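Local coordinates for CS1 fimbrial subunit A (Escherichia coli, PDB 4HJI), which builds the shaft of CS1 pili, chaperone-usher filaments with which enterotoxigenic bacteria colonize the epithelium of host organs, at residues I104-D107 with S108-N112. Residues are numbered along the deposited sequence; the frame is centred on the assembly and turned at random.
Sequences ITID and SNDLN
Asp107 caps the short turn of helix that follows strand 104-106, its carboxylate accepting from the backbone of Asn109. The bond from Asn109 N to Asp107 OD1 is short, 2.7 Å. It is fairly straight, with 153° at the hydrogen, although the donor stands 44° out of the carboxylate plane. Having CG anti to the backbone N sets the carboxylate beside the residue's own carbonyl carbon, where OD1 can meet Asn109 N. Beside it, the Asn109 side chain points the same way, its amide plane turned 49° from the carboxylate; despite the proximity of ND2, the angle is too poor for a second bond to OD1.

The carbonyl of Asp107 is engaged less firmly. Asp110 N approaches Asp107 O at 3.1 Å in a bent, weak bond, and Leu111 N adds a longer, also weak one at 3.5 Å. Leu111 N is shared: its shorter bond, 3.0 Å, goes to Ser108 O, consistent with a single, weakly held turn, which ends where Asn112 takes positive phi.

Beneath the cap the contact is apolar. Ile106 CG2 meets Leu111 CG at 3.7 Å, and the two side chains cross at about a right angle; both residues are buried, and Leu111 also touches Ser122 and Gln125 on strand 119-131. Polar ends are met from outside: in the conformer described, Asp110 OD1 forms a salt bridge with Lys97 NZ, and Ser108 OG makes a weak hydrogen bond with Asp65 O. The whole is an aspartate N-cap on a one-turn helix, connecting strands 104-106 and 114-116 in the predominantly beta fold of this pilin.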
loop_
_atom_site.group_PDB
_atom_site.type_symbol
_atom_site.label_atom_id
_atom_site.label_comp_id
_atom_site.label_asym_id
_atom_site.label_seq_id
_atom_site.Cartn_x
_atom_site.Cartn_y
_atom_site.Cartn_z
ATOM N N ILE A 104 -7.992 9.694 2.787
ATOM C CA ILE A 104 -8.454 9.597 4.160
ATOM C C ILE A 104 -7.426 10.237 5.088
ATOM O O ILE A 104 -6.218 10.174 4.840
ATOM C CB ILE A 104 -8.782 8.142 4.579
ATOM C CG1 ILE A 104 -7.545 7.259 4.744
ATOM C CG2 ILE A 104 -9.744 7.509 3.582
ATOM C CD1 ILE A 104 -7.881 5.934 5.399
ATOM N N THR A 105 -7.922 10.867 6.146
ATOM C CA THR A 105 -7.070 11.499 7.130
ATOM C C THR A 105 -6.928 10.588 8.332
ATOM O O THR A 105 -7.913 10.053 8.851
ATOM C CB THR A 105 -7.609 12.862 7.582
ATOM O OG1 THR A 105 -7.694 13.739 6.454
ATOM C CG2 THR A 105 -6.681 13.475 8.627
ATOM N N ILE A 106 -5.691 10.402 8.768
ATOM C CA ILE A 106 -5.397 9.696 10.004
ATOM C C ILE A 106 -4.940 10.748 11.012
ATOM O O ILE A 106 -3.893 11.369 10.819
ATOM C CB ILE A 106 -4.332 8.620 9.751
ATOM C CG1 ILE A 106 -4.920 7.566 8.798
ATOM C CG2 ILE A 106 -3.871 7.972 11.053
ATOM C CD1 ILE A 106 -3.922 7.027 7.829
ATOM N N ASP A 107 -5.746 10.972 12.055
ATOM C CA ASP A 107 -5.459 12.003 13.061
ATOM C C ASP A 107 -4.138 11.722 13.763
ATOM O O ASP A 107 -3.776 10.560 13.981
ATOM C CB ASP A 107 -6.566 12.073 14.124
ATOM C CG ASP A 107 -6.372 13.235 15.108
ATOM O OD1 ASP A 107 -5.914 13.008 16.254
ATOM O OD2 ASP A 107 -6.686 14.394 14.749
ATOM N N SER A 108 -3.442 12.792 14.140
ATOM C CA SER A 108 -2.194 12.670 14.901
ATOM C C SER A 108 -2.346 11.833 16.176
ATOM O O SER A 108 -1.457 11.065 16.501
ATOM C CB SER A 108 -1.604 14.048 15.221
ATOM O OG SER A 108 -2.549 14.901 15.833
ATOM N N ASN A 109 -3.471 11.947 16.889
ATOM C CA ASN A 109 -3.645 11.157 18.110
ATOM C C ASN A 109 -3.624 9.633 17.879
ATOM O O ASN A 109 -3.193 8.889 18.744
ATOM C CB ASN A 109 -4.906 11.586 18.877
ATOM C CG ASN A 109 -4.778 12.979 19.452
ATOM O OD1 ASN A 109 -3.727 13.348 19.974
ATOM N ND2 ASN A 109 -5.848 13.762 19.365
ATOM N N ASP A 110 -4.087 9.200 16.708
ATOM C CA ASP A 110 -4.113 7.785 16.343
ATOM C C ASP A 110 -2.744 7.270 15.861
ATOM O O ASP A 110 -2.548 6.062 15.737
ATOM C CB ASP A 110 -5.170 7.548 15.258
ATOM C CG ASP A 110 -5.273 6.089 14.846
ATOM O OD1 ASP A 110 -5.985 5.798 13.862
ATOM O OD2 ASP A 110 -4.641 5.230 15.497
ATOM N N LEU A 111 -1.809 8.182 15.591
ATOM C CA LEU A 111 -0.449 7.804 15.171
ATOM C C LEU A 111 0.528 7.679 16.332
ATOM O O LEU A 111 1.602 7.106 16.167
ATOM C CB LEU A 111 0.075 8.780 14.129
ATOM C CG LEU A 111 -0.648 8.636 12.782
ATOM C CD1 LEU A 111 -0.506 9.904 11.958
ATOM C CD2 LEU A 111 -0.180 7.421 11.993
ATOM N N ASN A 112 0.159 8.202 17.504
ATOM C CA ASN A 112 0.960 8.040 18.721
ATOM C C ASN A 112 2.422 8.443 18.503
ATOM O O ASN A 112 3.327 7.642 18.728
ATOM C CB ASN A 112 0.909 6.586 19.212
ATOM C CG ASN A 112 -0.499 6.099 19.471
ATOM O OD1 ASN A 112 -1.231 6.660 20.290
ATOM N ND2 ASN A 112 -0.871 5.024 18.800
#